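Local structure of capsule biosynthesis protein capD (Bacillus anthracis, 3G9K) at residues S52-L55 and G56-L60; D139-T142 and M143-L147; R180-K183 and K184-K187; R200-S203 and K204-I208. The protein cleaves the poly-gamma-D-glutamate capsule of Bacillus anthracis and joins it by an amide bond to meso-diaminopimelic acid of the peptidoglycan, also releasing shorter capsule fragments. One frame throughout, in Å; residues are numbered along the deposited sequence.

Contact 1. Residues S52-L55 and G56-L60; sequences SYVL and GVVEL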
ATOM      1  N   SER A  52      -0.760   4.550  10.425  1.00 15.05           N
ATOM      2  CA  SER A  52       0.455   3.814   9.956  1.00 15.19           C
ATOM      3  C   SER A  52       1.107   3.042  11.088  1.00 15.22           C
ATOM      4  O   SER A  52       1.400   1.850  10.967  1.00 15.36           O
ATOM      5  CB  SER A  52       1.471   4.726   9.325  1.00 14.69           C
ATOM      6  OG  SER A  52       0.949   5.258   8.149  1.00 15.92           O
ATOM      7  N   TYR A  53       1.279   3.702  12.217  1.00 15.50           N
ATOM      8  CA  TYR A  53       1.812   3.011  13.396  1.00 15.54           C
ATOM      9  C   TYR A  53       0.921   1.854  13.979  1.00 15.59           C
ATOM     10  O   TYR A  53       1.422   0.821  14.417  1.00 14.62           O
ATOM     11  CB  TYR A  53       2.176   4.056  14.460  1.00 15.33           C
ATOM     12  CG  TYR A  53       3.592   4.583  14.399  1.00 15.92           C
ATOM     13  CD1 TYR A  53       3.871   5.852  13.931  1.00 15.32           C
ATOM     14  CD2 TYR A  53       4.645   3.822  14.880  1.00 16.11           C
ATOM     15  CE1 TYR A  53       5.215   6.360  13.935  1.00 16.99           C
ATOM     16  CE2 TYR A  53       5.921   4.290  14.871  1.00 17.21           C
ATOM     17  CZ  TYR A  53       6.212   5.563  14.394  1.00 15.60           C
ATOM     18  OH  TYR A  53       7.510   5.960  14.403  1.00 15.85           O
ATOM     19  N   VAL A  54      -0.396   2.027  14.012  1.00 15.80           N
ATOM     20  CA  VAL A  54      -1.322   0.981  14.458  1.00 15.18           C
ATOM     21  C   VAL A  54      -1.239  -0.290  13.576  1.00 15.18           C
ATOM     22  O   VAL A  54      -1.143  -1.405  14.087  1.00 16.31           O
ATOM     23  CB  VAL A  54      -2.785   1.540  14.519  1.00 14.54           C
ATOM     24  CG1 VAL A  54      -3.801   0.410  14.568  1.00 15.14           C
ATOM     25  CG2 VAL A  54      -2.905   2.528  15.702  1.00 17.75           C
ATOM     26  N   LEU A  55      -1.186  -0.088  12.269  1.00 14.28           N
ATOM     27  CA  LEU A  55      -1.068  -1.129  11.259  1.00 14.46           C
ATOM     28  C   LEU A  55       0.234  -1.886  11.480  1.00 14.32           C
ATOM     29  O   LEU A  55       0.244  -3.125  11.407  1.00 15.57           O
ATOM     30  CB  LEU A  55      -1.161  -0.546   9.842  1.00 14.14           C
ATOM     31  CG  LEU A  55      -2.582  -0.184   9.387  1.00 14.68           C
ATOM     32  CD1 LEU A  55      -2.458   0.591   8.100  1.00 15.55           C
ATOM     33  CD2 LEU A  55      -3.482  -1.413   9.259  1.00 17.17           C
ATOM     34  N   GLY A  56       1.310  -1.181  11.827  1.00 14.03           N
ATOM     35  CA  GLY A  56       2.603  -1.837  12.135  1.00 14.66           C
ATOM     36  C   GLY A  56       2.504  -2.749  13.333  1.00 16.36           C
ATOM     37  O   GLY A  56       3.267  -3.728  13.503  1.00 18.35           O
ATOM     38  N   VAL A  57       1.557  -2.448  14.207  1.00 15.87           N
ATOM     39  CA  VAL A  57       1.366  -3.297  15.399  1.00 14.84           C
ATOM     40  C   VAL A  57       0.368  -4.435  15.166  1.00 16.50           C
ATOM     41  O   VAL A  57       0.631  -5.595  15.478  1.00 18.10           O
ATOM     42  CB  VAL A  57       0.925  -2.437  16.611  1.00 15.82           C
ATOM     43  CG1 VAL A  57       0.530  -3.334  17.761  1.00 13.90           C
ATOM     44  CG2 VAL A  57       2.047  -1.483  17.030  1.00 16.38           C
ATOM     45  N   VAL A  58      -0.796  -4.111  14.629  1.00 16.45           N
ATOM     46  CA  VAL A  58      -1.888  -5.077  14.554  1.00 17.06           C
ATOM     47  C   VAL A  58      -1.933  -5.821  13.219  1.00 16.73           C
ATOM     48  O   VAL A  58      -2.605  -6.866  13.096  1.00 18.27           O
ATOM     49  CB  VAL A  58      -3.276  -4.392  14.847  1.00 17.83           C
ATOM     50  CG1 VAL A  58      -3.254  -3.671  16.215  1.00 15.57           C
ATOM     51  CG2 VAL A  58      -3.660  -3.401  13.716  1.00 16.09           C
ATOM     52  N   GLU A  59      -1.294  -5.260  12.199  1.00 17.61           N
ATOM     53  CA  GLU A  59      -1.224  -5.897  10.898  1.00 17.51           C
ATOM     54  C   GLU A  59       0.251  -6.105  10.525  1.00 17.12           C
ATOM     55  O   GLU A  59       0.673  -5.805   9.427  1.00 16.05           O
ATOM     56  CB  GLU A  59      -1.923  -5.054   9.840  1.00 17.96           C
ATOM     57  CG  GLU A  59      -2.256  -5.877   8.650  1.00 17.92           C
ATOM     58  CD  GLU A  59      -2.774  -5.051   7.488  1.00 20.69           C
ATOM     59  OE1 GLU A  59      -2.190  -3.981   7.209  1.00 18.15           O
ATOM     60  OE2 GLU A  59      -3.763  -5.487   6.866  1.00 25.73           O
ATOM     61  N   LEU A  60       0.993  -6.617  11.496  1.00 18.54           N
ATOM     62  CA  LEU A  60       2.459  -6.651  11.523  1.00 19.12           C
ATOM     63  C   LEU A  60       3.134  -7.445  10.421  1.00 19.65           C
ATOM     64  O   LEU A  60       4.303  -7.171  10.069  1.00 19.90           O
ATOM     65  CB  LEU A  60       2.894  -7.160  12.900  1.00 19.75           C
ATOM     66  CG  LEU A  60       2.491  -8.604  13.232  1.00 18.96           C
ATOM     67  CD1 LEU A  60       3.781  -9.497  13.107  1.00 20.58           C
ATOM     68  CD2 LEU A  60       1.852  -8.749  14.603  1.00 19.05           C
TER
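The carbonyl of Val54 takes two amides as helix 44-58 nears its end: Val58 N, at 2.8 Å from Val54 O, closes the regular i to i+4 bond nearly along the C=O axis, while Val57 N, also close to Val54 O, sits well above the carbonyl plane, its N-H...O angle only 132°. This i to i+3 bond, beside a weak bond from Val57 N to Tyr53 O, marks a tightening of the last turn. One residue on, Glu59 N bonds Leu55 O at 2.7 Å, and Glu59 is the first residue to leave helical angles. Among the side chains, Val54 CG1 meets Val58 CG2 at 3.9 Å, the two valines crossing obliquely. Val58 CG1 lies anti to its carbonyl carbon (chi1 -56°), leaving CG2 between the backbone N and that carbon, 3.2 Å from Val54 O. Leu55 and Glu59 run side by side in the same direction: CD2 of Leu55 lies 3.5 Å from OE1 of Glu59 and also reaches Glu59 CB. The buried carboxylate of Glu59 is satisfied beyond the turn, OE2 by Ser26 OG and OE1 by Thr2 OG1 of the other chain. The turn thus ends a buried helix of the gamma-glutamyltransferase fold. Tyr53 packs edge-to-face on Phe104 of helix 104-115, Val57 rests on helices 120-133 and 176-188, and Leu55 touches Phe4 of the other chain.

Contact 2. Residues D139-T142 and M143-L147; sequences DSLT and MRLDL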
ATOM      1  N   ASP A 139      -8.262 -14.152  11.891  1.00 34.49           N
ATOM      2  CA  ASP A 139      -7.997 -15.305  11.039  1.00 34.75           C
ATOM      3  C   ASP A 139      -6.871 -15.078  10.038  1.00 33.91           C
ATOM      4  O   ASP A 139      -6.148 -16.011   9.708  1.00 34.23           O
ATOM      5  CB  ASP A 139      -9.283 -15.722  10.315  1.00 35.58           C
ATOM      6  CG  ASP A 139     -10.359 -16.211  11.284  1.00 38.93           C
ATOM      7  OD1 ASP A 139     -10.191 -17.308  11.876  1.00 40.69           O
ATOM      8  OD2 ASP A 139     -11.370 -15.483  11.469  1.00 44.35           O
ATOM      9  N   SER A 140      -6.715 -13.853   9.557  1.00 32.41           N
ATOM     10  CA  SER A 140      -5.703 -13.577   8.546  1.00 31.90           C
ATOM     11  C   SER A 140      -4.255 -13.563   9.101  1.00 30.13           C
ATOM     12  O   SER A 140      -3.312 -13.975   8.425  1.00 29.04           O
ATOM     13  CB  SER A 140      -5.996 -12.245   7.900  1.00 32.20           C
ATOM     14  OG  SER A 140      -6.131 -11.262   8.924  1.00 36.79           O
ATOM     15  N   LEU A 141      -4.075 -13.048  10.301  1.00 28.41           N
ATOM     16  CA  LEU A 141      -2.752 -13.084  10.926  1.00 28.14           C
ATOM     17  C   LEU A 141      -2.378 -14.539  11.277  1.00 27.57           C
ATOM     18  O   LEU A 141      -1.248 -14.959  11.035  1.00 26.40           O
ATOM     19  CB  LEU A 141      -2.688 -12.193  12.164  1.00 27.48           C
ATOM     20  CG  LEU A 141      -1.353 -12.217  12.930  1.00 27.58           C
ATOM     21  CD1 LEU A 141      -0.185 -11.867  12.034  1.00 26.45           C
ATOM     22  CD2 LEU A 141      -1.384 -11.308  14.147  1.00 26.70           C
ATOM     23  N   THR A 142      -3.314 -15.318  11.823  1.00 27.94           N
ATOM     24  CA  THR A 142      -3.062 -16.757  12.028  1.00 28.36           C
ATOM     25  C   THR A 142      -2.600 -17.442  10.747  1.00 28.47           C
ATOM     26  O   THR A 142      -1.546 -18.061  10.714  1.00 28.88           O
ATOM     27  CB  THR A 142      -4.288 -17.497  12.611  1.00 28.45           C
ATOM     28  OG1 THR A 142      -4.752 -16.795  13.770  1.00 30.75           O
ATOM     29  CG2 THR A 142      -3.920 -18.923  13.011  1.00 28.67           C
HETATM   30  N   MSE A 143      -3.327 -17.292   9.707  1.00 33.55           N
HETATM   31  CA  MSE A 143      -2.984 -17.946   8.444  1.00 33.58           C
HETATM   32  C   MSE A 143      -1.654 -17.451   7.850  1.00 33.01           C
HETATM   33  O   MSE A 143      -0.890 -18.235   7.289  1.00 32.49           O
HETATM   34  CB  MSE A 143      -4.124 -17.794   7.439  1.00 33.81           C
HETATM   35  CG  MSE A 143      -3.781 -18.303   6.054  1.00 35.64           C
HETATM   36 SE   MSE A 143      -3.118 -16.877   4.936  0.50 37.52          SE
HETATM   37  CE  MSE A 143      -4.828 -16.483   4.097  1.00 37.60           C
ATOM     38  N   ARG A 144      -1.405 -16.148   7.887  1.00 27.44           N
ATOM     39  CA  ARG A 144      -0.119 -15.611   7.514  1.00 27.49           C
ATOM     40  C   ARG A 144       1.046 -16.238   8.274  1.00 25.83           C
ATOM     41  O   ARG A 144       2.078 -16.564   7.669  1.00 25.72           O
ATOM     42  CB  ARG A 144      -0.113 -14.103   7.731  1.00 27.73           C
ATOM     43  CG  ARG A 144      -0.767 -13.366   6.575  1.00 29.89           C
ATOM     44  CD  ARG A 144       0.214 -13.196   5.465  1.00 37.50           C
ATOM     45  NE  ARG A 144      -0.444 -13.190   4.173  1.00 41.16           N
ATOM     46  CZ  ARG A 144      -0.735 -14.269   3.451  1.00 43.19           C
ATOM     47  NH1 ARG A 144      -0.423 -15.483   3.874  1.00 45.55           N
ATOM     48  NH2 ARG A 144      -1.352 -14.129   2.286  1.00 42.22           N
ATOM     49  N   LEU A 145       0.886 -16.373   9.582  1.00 24.59           N
ATOM     50  CA  LEU A 145       1.906 -16.988  10.416  1.00 25.00           C
ATOM     51  C   LEU A 145       2.084 -18.465  10.032  1.00 25.92           C
ATOM     52  O   LEU A 145       3.217 -18.960   9.896  1.00 25.58           O
ATOM     53  CB  LEU A 145       1.538 -16.872  11.890  1.00 24.15           C
ATOM     54  CG  LEU A 145       1.796 -15.501  12.529  1.00 22.34           C
ATOM     55  CD1 LEU A 145       1.122 -15.388  13.854  1.00 17.96           C
ATOM     56  CD2 LEU A 145       3.302 -15.307  12.678  1.00 20.07           C
ATOM     57  N   ASP A 146       0.955 -19.149   9.837  1.00 25.98           N
ATOM     58  CA  ASP A 146       0.960 -20.543   9.426  1.00 25.73           C
ATOM     59  C   ASP A 146       1.773 -20.738   8.166  1.00 24.75           C
ATOM     60  O   ASP A 146       2.713 -21.524   8.157  1.00 25.62           O
ATOM     61  CB  ASP A 146      -0.484 -21.053   9.228  1.00 26.48           C
ATOM     62  CG  ASP A 146      -0.512 -22.487   8.771  1.00 29.06           C
ATOM     63  OD1 ASP A 146      -0.536 -23.361   9.634  1.00 28.54           O
ATOM     64  OD2 ASP A 146      -0.417 -22.723   7.552  1.00 30.20           O
ATOM     65  N   LEU A 147       1.455 -19.992   7.110  1.00 24.83           N
ATOM     66  CA  LEU A 147       2.145 -20.091   5.849  1.00 23.68           C
ATOM     67  C   LEU A 147       3.603 -19.652   5.896  1.00 24.54           C
ATOM     68  O   LEU A 147       4.411 -20.137   5.075  1.00 23.43           O
ATOM     69  CB  LEU A 147       1.448 -19.277   4.765  1.00 25.08           C
ATOM     70  CG  LEU A 147       0.030 -19.752   4.424  1.00 25.18           C
ATOM     71  CD1 LEU A 147      -0.595 -18.857   3.337  1.00 28.36           C
ATOM     72  CD2 LEU A 147       0.042 -21.235   4.034  1.00 27.16           C
TER
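Leu141 and Leu145, one turn apart on helix 139-152, form the apolar pair: Leu141 CG lies 4.1 Å from Leu145 CD1, and Leu141 CD1 reaches Leu145 CG. With CG of Leu141 opposite its own N (chi1 177°), the branched end comes nearer to Leu145, although the CB leads away from residues 143-147. Leu145 CG also lies 3.4 Å from Leu141 O, which accepts Leu145 N. Arg144 lays its aliphatic part against the preceding carbonyl, CG 3.2 Å from Ser140 O. Bends at chi2 and chi3 then lead its guanidinium away from residues 139-142, to a cation-pi contact with Phe23 of the other chain; Leu147 CD1 lies in plane at its edge. Further out, Asp138 just before the turn bonds the amide of Leu141 through OD1 and Thr142 OG1 through its O; from further along the chain, Ile167 O also bonds Thr142 OG1, and Thr169 OG1 bonds Asp139 OD1. Phe160 lies against Leu145, and His61 against Leu141 and Arg144. Four i to i+4 bonds, Met143 N to Asp139 O through Asp146 N to Thr142 O, mark the start of an alpha helix; buried Leu141 and Leu145 against exposed Asp139, selenomethionine Met143 and Asp146 make it amphipathic.

Contact 3. Residues R180-K183 and K184-K187; sequences RTLK and KIQK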
ATOM      1  N   ARG A 180       8.336  -1.340  24.079  1.00 20.11           N
ATOM      2  CA  ARG A 180       9.572  -0.700  24.497  1.00 19.57           C
ATOM      3  C   ARG A 180      10.170   0.142  23.392  1.00 18.55           C
ATOM      4  O   ARG A 180      10.515   1.314  23.623  1.00 17.68           O
ATOM      5  CB  ARG A 180      10.587  -1.744  24.967  1.00 19.91           C
ATOM      6  CG  ARG A 180      11.827  -1.143  25.610  1.00 20.78           C
ATOM      7  CD  ARG A 180      12.729  -2.255  26.174  1.00 23.99           C
ATOM      8  NE  ARG A 180      11.945  -3.157  27.023  1.00 28.68           N
ATOM      9  CZ  ARG A 180      11.683  -4.443  26.772  1.00 30.30           C
ATOM     10  NH1 ARG A 180      12.148  -5.066  25.698  1.00 31.46           N
ATOM     11  NH2 ARG A 180      10.937  -5.126  27.631  1.00 31.11           N
ATOM     12  N   THR A 181      10.295  -0.432  22.187  1.00 17.67           N
ATOM     13  CA  THR A 181      10.859   0.295  21.065  1.00 17.02           C
ATOM     14  C   THR A 181      10.024   1.517  20.743  1.00 17.23           C
ATOM     15  O   THR A 181      10.562   2.607  20.536  1.00 16.07           O
ATOM     16  CB  THR A 181      11.028  -0.610  19.807  1.00 16.59           C
ATOM     17  OG1 THR A 181      11.859  -1.734  20.154  1.00 18.14           O
ATOM     18  CG2 THR A 181      11.642   0.171  18.540  1.00 15.79           C
ATOM     19  N   LEU A 182       8.715   1.321  20.644  1.00 16.74           N
ATOM     20  CA  LEU A 182       7.812   2.425  20.310  1.00 17.07           C
ATOM     21  C   LEU A 182       7.866   3.533  21.414  1.00 17.54           C
ATOM     22  O   LEU A 182       7.860   4.712  21.108  1.00 16.91           O
ATOM     23  CB  LEU A 182       6.383   1.911  20.106  1.00 17.16           C
ATOM     24  CG  LEU A 182       6.118   0.979  18.925  1.00 15.61           C
ATOM     25  CD1 LEU A 182       4.677   0.567  18.858  1.00 16.37           C
ATOM     26  CD2 LEU A 182       6.512   1.644  17.545  1.00 14.21           C
ATOM     27  N   LYS A 183       7.936   3.141  22.675  1.00 18.43           N
ATOM     28  CA  LYS A 183       8.074   4.130  23.747  1.00 18.84           C
ATOM     29  C   LYS A 183       9.390   4.899  23.634  1.00 20.02           C
ATOM     30  O   LYS A 183       9.428   6.104  23.888  1.00 20.02           O
ATOM     31  CB  LYS A 183       7.920   3.441  25.114  1.00 19.47           C
ATOM     32  CG  LYS A 183       6.468   3.100  25.400  1.00 19.73           C
ATOM     33  CD  LYS A 183       6.316   2.130  26.575  1.00 21.45           C
ATOM     34  CE  LYS A 183       4.968   2.260  27.194  1.00 25.88           C
ATOM     35  NZ  LYS A 183       4.936   1.598  28.547  1.00 29.16           N
ATOM     36  N   LYS A 184      10.469   4.235  23.174  1.00 20.26           N
ATOM     37  CA  LYS A 184      11.760   4.918  22.972  1.00 20.31           C
ATOM     38  C   LYS A 184      11.675   5.945  21.867  1.00 19.98           C
ATOM     39  O   LYS A 184      12.200   7.040  21.979  1.00 19.07           O
ATOM     40  CB  LYS A 184      12.878   3.909  22.641  1.00 21.10           C
ATOM     41  CG  LYS A 184      14.307   4.441  22.949  1.00 21.19           C
ATOM     42  CD  LYS A 184      15.320   3.308  22.834  1.00 22.23           C
ATOM     43  CE  LYS A 184      16.692   3.646  23.410  1.00 23.79           C
ATOM     44  NZ  LYS A 184      17.461   4.671  22.710  1.00 23.42           N
ATOM     45  N   ILE A 185      11.027   5.567  20.781  1.00 19.07           N
ATOM     46  CA  ILE A 185      10.767   6.487  19.677  1.00 17.91           C
ATOM     47  C   ILE A 185       9.848   7.642  20.175  1.00 17.53           C
ATOM     48  O   ILE A 185      10.032   8.800  19.794  1.00 17.63           O
ATOM     49  CB  ILE A 185      10.099   5.733  18.508  1.00 18.90           C
ATOM     50  CG1 ILE A 185      11.068   4.766  17.840  1.00 17.64           C
ATOM     51  CG2 ILE A 185       9.501   6.695  17.489  1.00 17.09           C
ATOM     52  CD1 ILE A 185      10.404   3.771  16.905  1.00 16.98           C
ATOM     53  N   GLN A 186       8.854   7.308  20.994  1.00 17.01           N
ATOM     54  CA  GLN A 186       7.919   8.313  21.540  1.00 18.57           C
ATOM     55  C   GLN A 186       8.709   9.364  22.354  1.00 19.52           C
ATOM     56  O   GLN A 186       8.445  10.559  22.234  1.00 19.96           O
ATOM     57  CB  GLN A 186       6.846   7.662  22.379  1.00 18.19           C
ATOM     58  CG  GLN A 186       5.825   8.641  23.001  1.00 18.60           C
ATOM     59  CD  GLN A 186       4.847   7.892  23.825  1.00 17.16           C
ATOM     60  OE1 GLN A 186       5.243   7.173  24.726  1.00 21.06           O
ATOM     61  NE2 GLN A 186       3.562   8.020  23.513  1.00 17.63           N
ATOM     62  N   LYS A 187       9.660   8.905  23.159  1.00 21.27           N
ATOM     63  CA  LYS A 187      10.493   9.792  23.999  1.00 21.26           C
ATOM     64  C   LYS A 187      11.589  10.520  23.230  1.00 21.95           C
ATOM     65  O   LYS A 187      11.791  11.739  23.407  1.00 22.17           O
ATOM     66  CB  LYS A 187      11.133   9.003  25.115  1.00 22.01           C
ATOM     67  CG  LYS A 187      12.120   9.852  25.909  1.00 22.63           C
ATOM     68  CD  LYS A 187      12.525   9.154  27.157  1.00 25.22           C
ATOM     69  CE  LYS A 187      13.183  10.088  28.149  1.00 28.03           C
ATOM     70  NZ  LYS A 187      13.203   9.349  29.435  1.00 32.01           N
TER
HETATM   71  O   HOH W   1       7.738   7.317  25.571  1.00 27.56           O
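Two turns of the amphipathic alpha helix 176-188 meet here, an outer helix of the gamma-glutamyltransferase fold whose apolar side faces helices 44-58 and 120-133. Four i to i+4 backbone bonds run through it, from Lys184 N to Arg180 O on to Lys187 N to Lys183 O; the straightest, Ile185 N to Thr181 O, has an N-H...O angle of 165°. On the buried side Thr181 CG2 meets Ile185 CD1 at 4.1 Å, methyl against methyl at the ends of two side chains set at an angle. The threonine places CG2 opposite its own N (chi1 -57° for OG1), which turns the methyl forward to the next turn and leaves OG1 beside the backbone, where it bonds Ala31 O of the other chain. Ile185 CG1, bent back beside its own N (chi1 -69°), comes to 3.5 Å from Thr181 O. Leu182 CD2 adds a looser contact to Ile185 CD1 at 4.5 Å. Lys183 NZ crosses to a salt bridge with Glu132 of helix 120-133, while Lys184 NZ and Arg180 NH1 pair along their own helix with Glu188 and Asp177. Gln186 reaches out extended, its amide nitrogen held by Gln125 OE1 and Gly121 O, both of helix 120-133, which probably fixes the amide's rotation and leaves OE1 to a water. That one water donates to both segments, lying 2.7 Å from Lys183 O and 2.6 Å from Gln186 OE1.

Contact 4. Residues R200-S203 and K204-I208; sequences RAIS and KTAKI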
ATOM      1  N   ARG A 200      21.737  -0.355  17.396  1.00 18.44           N
ATOM      2  CA  ARG A 200      22.655  -1.447  17.631  1.00 19.29           C
ATOM      3  C   ARG A 200      21.991  -2.810  17.338  1.00 19.22           C
ATOM      4  O   ARG A 200      22.634  -3.669  16.719  1.00 19.16           O
ATOM      5  CB  ARG A 200      23.249  -1.385  19.050  1.00 20.05           C
ATOM      6  CG  ARG A 200      24.301  -0.286  19.215  1.00 21.41           C
ATOM      7  CD  ARG A 200      25.050  -0.382  20.526  1.00 22.47           C
ATOM      8  NE  ARG A 200      24.218  -0.161  21.718  1.00 27.01           N
ATOM      9  CZ  ARG A 200      23.875   1.034  22.213  1.00 25.84           C
ATOM     10  NH1 ARG A 200      24.243   2.168  21.608  1.00 29.26           N
ATOM     11  NH2 ARG A 200      23.134   1.094  23.318  1.00 29.11           N
ATOM     12  N   ALA A 201      20.747  -3.013  17.799  1.00 19.15           N
ATOM     13  CA  ALA A 201      20.002  -4.252  17.536  1.00 18.81           C
ATOM     14  C   ALA A 201      19.820  -4.511  16.038  1.00 18.08           C
ATOM     15  O   ALA A 201      20.005  -5.658  15.582  1.00 17.68           O
ATOM     16  CB  ALA A 201      18.625  -4.220  18.215  1.00 20.06           C
ATOM     17  N   ILE A 202      19.438  -3.476  15.300  1.00 16.84           N
ATOM     18  CA  ILE A 202      19.279  -3.571  13.840  1.00 17.39           C
ATOM     19  C   ILE A 202      20.598  -3.901  13.165  1.00 18.01           C
ATOM     20  O   ILE A 202      20.661  -4.702  12.195  1.00 16.88           O
ATOM     21  CB  ILE A 202      18.742  -2.265  13.231  1.00 16.34           C
ATOM     22  CG1 ILE A 202      17.339  -1.937  13.770  1.00 15.59           C
ATOM     23  CG2 ILE A 202      18.689  -2.341  11.675  1.00 16.90           C
ATOM     24  CD1 ILE A 202      16.917  -0.465  13.481  1.00 16.69           C
ATOM     25  N   SER A 203      21.666  -3.277  13.651  1.00 17.22           N
ATOM     26  CA  SER A 203      22.972  -3.471  13.039  1.00 17.99           C
ATOM     27  C   SER A 203      23.398  -4.914  13.166  1.00 18.50           C
ATOM     28  O   SER A 203      23.913  -5.491  12.218  1.00 20.18           O
ATOM     29  CB  SER A 203      24.023  -2.541  13.654  1.00 17.96           C
ATOM     30  OG  SER A 203      25.300  -2.748  13.046  1.00 18.44           O
ATOM     31  N   LYS A 204      23.209  -5.488  14.345  1.00 19.66           N
ATOM     32  CA  LYS A 204      23.604  -6.851  14.618  1.00 20.78           C
ATOM     33  C   LYS A 204      22.761  -7.854  13.830  1.00 21.12           C
ATOM     34  O   LYS A 204      23.293  -8.828  13.315  1.00 21.23           O
ATOM     35  CB  LYS A 204      23.489  -7.141  16.110  1.00 21.95           C
ATOM     36  CG  LYS A 204      23.909  -8.532  16.449  1.00 24.07           C
ATOM     37  CD  LYS A 204      23.463  -8.958  17.831  1.00 26.31           C
ATOM     38  CE  LYS A 204      23.287 -10.502  17.877  1.00 29.97           C
ATOM     39  NZ  LYS A 204      22.202 -10.935  16.927  1.00 32.40           N
ATOM     40  N   THR A 205      21.463  -7.582  13.676  1.00 19.96           N
ATOM     41  CA  THR A 205      20.554  -8.555  13.108  1.00 20.03           C
ATOM     42  C   THR A 205      20.605  -8.486  11.589  1.00 19.98           C
ATOM     43  O   THR A 205      20.609  -9.535  10.934  1.00 19.33           O
ATOM     44  CB  THR A 205      19.123  -8.329  13.616  1.00 20.71           C
ATOM     45  OG1 THR A 205      19.089  -8.586  15.045  1.00 18.51           O
ATOM     46  CG2 THR A 205      18.156  -9.255  12.917  1.00 19.37           C
ATOM     47  N   ALA A 206      20.671  -7.264  11.054  1.00 19.68           N
ATOM     48  CA  ALA A 206      20.643  -7.024   9.608  1.00 20.37           C
ATOM     49  C   ALA A 206      22.025  -6.963   8.955  1.00 21.25           C
ATOM     50  O   ALA A 206      22.117  -7.015   7.738  1.00 22.08           O
ATOM     51  CB  ALA A 206      19.889  -5.767   9.311  1.00 19.95           C
ATOM     52  N   LYS A 207      23.086  -6.850   9.749  1.00 21.87           N
ATOM     53  CA  LYS A 207      24.448  -6.666   9.215  1.00 22.70           C
ATOM     54  C   LYS A 207      24.529  -5.368   8.423  1.00 22.57           C
ATOM     55  O   LYS A 207      24.929  -5.336   7.238  1.00 23.31           O
ATOM     56  CB  LYS A 207      24.883  -7.883   8.374  1.00 23.97           C
ATOM     57  CG  LYS A 207      24.621  -9.211   9.070  1.00 25.01           C
ATOM     58  CD  LYS A 207      25.447  -9.320  10.332  1.00 29.91           C
ATOM     59  CE  LYS A 207      25.592 -10.759  10.805  1.00 32.89           C
ATOM     60  NZ  LYS A 207      24.393 -11.218  11.554  1.00 36.81           N
ATOM     61  N   ILE A 208      24.120  -4.298   9.092  1.00 20.75           N
ATOM     62  CA  ILE A 208      24.095  -2.980   8.529  1.00 20.96           C
ATOM     63  C   ILE A 208      24.845  -2.096   9.502  1.00 20.36           C
ATOM     64  O   ILE A 208      24.667  -2.236  10.715  1.00 20.51           O
ATOM     65  CB  ILE A 208      22.662  -2.442   8.311  1.00 20.48           C
ATOM     66  CG1 ILE A 208      21.947  -3.254   7.222  1.00 20.88           C
ATOM     67  CG2 ILE A 208      22.730  -0.982   7.848  1.00 20.49           C
ATOM     68  CD1 ILE A 208      20.445  -2.809   6.972  1.00 21.33           C
TER
HETATM   69  O   HOH W   2      19.886  -7.544  17.586  1.00 42.85           O
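This is a helix-ending contact, at the C-terminal turn of helix 196-206 just ahead of helix 210-214, where Ser203 is tied to Ile208 across the break. Ser203 OG donates to Ile208 O at 2.5 Å, a very short bond, and Ser203 CA comes to 3.1 Å from the same oxygen in a C-H...O contact. The serine hydroxyl lies opposite its own N (chi1 180°), on the carbonyl side of the residue, which brings OG to the carbonyl of Ile208. Positive phi at Lys207 ends the helical path, and Ser203 O receives two weak bonds, from Lys207 N at 2.9 Å and Ile208 N at 3.4 Å. The ending resembles a Schellman motif in its positive-phi residue and weak 6-to-1 bond from Ile208, but lacks the 5-to-2 bond. Upstream, Ala206 N bonds Ile202 O at 2.8 Å, and Ala206 CB rests on Ile202 CG2 at 4.3 Å. A water donates to Ala201 O and lies 2.9 Å from Thr205 OG1, near Thr30 of the other chain. Lys207 folds back so that NZ bonds Lys204 O. Ile202 and Ile208 pack on Ile213 of helix 210-214, while Thr205 and Ala206 touch Leu35 of the other chain.

All four contacts lie within the gamma-glutamyltransferase family region of the larger, N-terminal chain cut from the precursor, each on its own helix, in the order contact 1 (helix 44-58), contact 2 (139-152), contact 3 (176-188) and contact 4 (196-206). Contact 1 is buried, its centre about 15 Å from the centres of contacts 2 and 3, and touches both but not contact 4: Leu60 CD2 packs on Leu141 CD2, and Tyr53 and Val57 pack on Leu182 and Ile185. Contacts 3 and 4, about 18 Å apart between centres, do not touch, though their helices meet at Val198. The centres of contacts 2 and 3 lie about 27 Å apart. Each helix also touches the other chain of this two-chain enzyme.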